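2-dehydro-3-deoxy-d-gluconate/2-dehydro-3-deoxy-phosphogluconate aldolase (Picrophilus torridus, PDB 4UXD) is an aldolase of the dihydrodipicolinate synthetase family, built as a parallel beta/alpha barrel and assembled as a tetramer. Local coordinates at residues Ile136-Tyr139 and Tyr140-Leu144. Sequence-based numbering, arbitrary orientation.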
ATOM      1  N   ILE A 136       5.105  13.616  15.500  1.00 25.30           N
ATOM      2  CA  ILE A 136       5.296  12.500  16.406  1.00 22.87           C
ATOM      3  C   ILE A 136       6.341  12.881  17.435  1.00 27.40           C
ATOM      4  O   ILE A 136       6.150  12.670  18.636  1.00 21.97           O
ATOM      5  CB  ILE A 136       5.710  11.232  15.642  1.00 20.25           C
ATOM      6  CG1 ILE A 136       4.488  10.645  14.929  1.00 16.01           C
ATOM      7  CG2 ILE A 136       6.349  10.201  16.579  1.00 17.41           C
ATOM      8  CD1 ILE A 136       4.824   9.679  13.815  1.00 19.28           C
ATOM      9  N   TYR A 137       7.442  13.460  16.960  1.00 30.31           N
ATOM     10  CA  TYR A 137       8.489  13.926  17.857  1.00 26.42           C
ATOM     11  C   TYR A 137       7.922  14.909  18.890  1.00 22.31           C
ATOM     12  O   TYR A 137       7.983  14.645  20.084  1.00 22.06           O
ATOM     13  CB  TYR A 137       9.621  14.576  17.076  1.00 28.48           C
ATOM     14  CG  TYR A 137      10.605  15.242  17.979  1.00 38.35           C
ATOM     15  CD1 TYR A 137      11.584  14.504  18.629  1.00 44.82           C
ATOM     16  CD2 TYR A 137      10.535  16.605  18.222  1.00 46.20           C
ATOM     17  CE1 TYR A 137      12.476  15.109  19.486  1.00 49.82           C
ATOM     18  CE2 TYR A 137      11.420  17.218  19.074  1.00 47.83           C
ATOM     19  CZ  TYR A 137      12.383  16.468  19.707  1.00 54.32           C
ATOM     20  OH  TYR A 137      13.275  17.074  20.553  1.00 67.34           O
ATOM     21  N   HIS A 138       7.349  16.016  18.423  1.00 17.67           N
ATOM     22  CA  HIS A 138       6.805  17.029  19.315  1.00 31.30           C
ATOM     23  C   HIS A 138       5.791  16.441  20.323  1.00 30.60           C
ATOM     24  O   HIS A 138       5.708  16.866  21.474  1.00 26.99           O
ATOM     25  CB  HIS A 138       6.163  18.155  18.499  1.00 21.93           C
ATOM     26  CG  HIS A 138       5.667  19.292  19.335  1.00 35.81           C
ATOM     27  ND1 HIS A 138       4.667  20.141  18.916  1.00 54.04           N
ATOM     28  CD2 HIS A 138       6.029  19.716  20.568  1.00 50.37           C
ATOM     29  CE1 HIS A 138       4.436  21.042  19.857  1.00 56.55           C
ATOM     30  NE2 HIS A 138       5.246  20.804  20.873  1.00 46.85           N
ATOM     31  N   TYR A 139       5.048  15.435  19.901  1.00 26.57           N
ATOM     32  CA  TYR A 139       4.093  14.798  20.791  1.00 26.79           C
ATOM     33  C   TYR A 139       4.791  14.025  21.940  1.00 28.41           C
ATOM     34  O   TYR A 139       4.439  14.197  23.114  1.00 20.49           O
ATOM     35  CB  TYR A 139       3.205  13.897  19.961  1.00 19.89           C
ATOM     36  CG  TYR A 139       2.257  13.025  20.709  1.00 23.88           C
ATOM     37  CD1 TYR A 139       1.007  13.488  21.082  1.00 24.74           C
ATOM     38  CD2 TYR A 139       2.592  11.707  21.000  1.00 27.57           C
ATOM     39  CE1 TYR A 139       0.118  12.670  21.744  1.00 23.34           C
ATOM     40  CE2 TYR A 139       1.717  10.883  21.663  1.00 28.14           C
ATOM     41  CZ  TYR A 139       0.481  11.369  22.035  1.00 30.98           C
ATOM     42  OH  TYR A 139      -0.392  10.536  22.683  1.00 36.71           O
ATOM     43  N   TYR A 140       5.787  13.203  21.609  1.00 20.95           N
ATOM     44  CA  TYR A 140       6.605  12.546  22.633  1.00 23.46           C
ATOM     45  C   TYR A 140       7.377  13.570  23.471  1.00 30.22           C
ATOM     46  O   TYR A 140       7.597  13.378  24.665  1.00 24.23           O
ATOM     47  CB  TYR A 140       7.594  11.556  22.007  1.00 19.92           C
ATOM     48  CG  TYR A 140       7.003  10.202  21.694  1.00 19.72           C
ATOM     49  CD1 TYR A 140       7.014   9.177  22.631  1.00 14.23           C
ATOM     50  CD2 TYR A 140       6.427   9.955  20.458  1.00 20.27           C
ATOM     51  CE1 TYR A 140       6.478   7.946  22.341  1.00 20.10           C
ATOM     52  CE2 TYR A 140       5.888   8.728  20.152  1.00 22.85           C
ATOM     53  CZ  TYR A 140       5.912   7.722  21.087  1.00 25.53           C
ATOM     54  OH  TYR A 140       5.359   6.499  20.751  1.00 17.67           O
ATOM     55  N   LYS A 141       7.788  14.656  22.831  1.00 25.86           N
ATOM     56  CA  LYS A 141       8.517  15.716  23.506  1.00 29.22           C
ATOM     57  C   LYS A 141       7.700  16.303  24.665  1.00 37.26           C
ATOM     58  O   LYS A 141       8.152  16.338  25.816  1.00 28.51           O
ATOM     59  CB  LYS A 141       8.882  16.807  22.493  1.00 29.44           C
ATOM     60  CG  LYS A 141       9.734  17.945  23.029  1.00 46.08           C
ATOM     61  CD  LYS A 141      10.671  18.443  21.925  1.00 58.62           C
ATOM     62  CE  LYS A 141      11.254  19.839  22.158  1.00 59.23           C
ATOM     63  NZ  LYS A 141      10.500  20.667  23.131  1.00 66.91           N
ATOM     64  N   GLU A 142       6.491  16.753  24.348  1.00 28.58           N
ATOM     65  CA  GLU A 142       5.633  17.396  25.322  1.00 28.53           C
ATOM     66  C   GLU A 142       5.341  16.455  26.478  1.00 36.46           C
ATOM     67  O   GLU A 142       5.247  16.867  27.635  1.00 38.08           O
ATOM     68  CB  GLU A 142       4.327  17.830  24.660  1.00 36.15           C
ATOM     69  CG  GLU A 142       3.607  18.967  25.361  1.00 51.77           C
ATOM     70  CD  GLU A 142       3.800  20.299  24.652  1.00 71.81           C
ATOM     71  OE1 GLU A 142       4.902  20.527  24.098  1.00 73.06           O
ATOM     72  OE2 GLU A 142       2.843  21.108  24.635  1.00 65.36           O
ATOM     73  N   ILE A 143       5.203  15.177  26.148  1.00 32.24           N
ATOM     74  CA  ILE A 143       4.795  14.183  27.120  1.00 33.41           C
ATOM     75  C   ILE A 143       5.963  13.841  28.060  1.00 38.11           C
ATOM     76  O   ILE A 143       5.825  13.884  29.289  1.00 31.51           O
ATOM     77  CB  ILE A 143       4.268  12.927  26.400  1.00 29.05           C
ATOM     78  CG1 ILE A 143       2.919  13.227  25.759  1.00 29.01           C
ATOM     79  CG2 ILE A 143       4.098  11.772  27.352  1.00 27.62           C
ATOM     80  CD1 ILE A 143       2.483  12.230  24.691  1.00 20.31           C
ATOM     81  N   LEU A 144       7.105  13.508  27.470  1.00 29.99           N
ATOM     82  CA  LEU A 144       8.293  13.148  28.228  1.00 36.76           C
ATOM     83  C   LEU A 144       8.776  14.296  29.113  1.00 48.00           C
ATOM     84  O   LEU A 144       9.495  14.068  30.088  1.00 47.42           O
ATOM     85  CB  LEU A 144       9.421  12.734  27.285  1.00 32.86           C
ATOM     86  CG  LEU A 144       9.179  11.474  26.458  1.00 38.37           C
ATOM     87  CD1 LEU A 144      10.252  11.346  25.376  1.00 41.55           C
ATOM     88  CD2 LEU A 144       9.161  10.257  27.338  1.00 31.90           C
TER
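Tyr-139 and Ile-143, one turn apart on helix 133-144, make a CH-pi contact on a helix that links strands 120-123 and 150-155 of the beta/alpha barrel in a beta-alpha-beta crossover. CD1 of Ile-143 sits over one face of the Tyr-139 ring, 3.5 Å from its centroid and 17° off the normal, shifted toward the CE2 and CZ rim. CG of Tyr-139 is anti to the backbone N (chi1 173°), while CG1 of Ile-143 lies beside its own N and CD1 extends from it toward the preceding turn, which brings the methyl over the ring. The Tyr-139 hydroxyl hydrogen-bonds to Ser-100 O, fixing the far end of the ring, and Ile-143 also packs on Ile-103 and Met-110 of helix 103-115.

Tyr-140 lies alongside Ile-136, pointing the same way, with its CD2 3.9 Å from CG2 of Ile-136. The edge of this ring also meets the carbonyl O of Ile-136, which accepts the helical hydrogen bond from Tyr-140 N (3.0 Å). The Tyr-140 hydroxyl hydrogen-bonds to Leu-123 O, tying the helix to strand 120-123.

On the partly exposed flank, the bent aliphatic chain of Lys-141 passes close by the Tyr-137 ring, although the exact approach of its CD is doubtful, and both residues also pack against helix 165-174. His-138 and Glu-142 run side by side and pack on Pro-288 of the second subunit. Their imidazole and carboxylate planes stand nearly perpendicular, and the bond between them is weak: His-138 NE2 reaches Glu-142 OE1 at 3.3 Å, bent to 129° at the hydrogen.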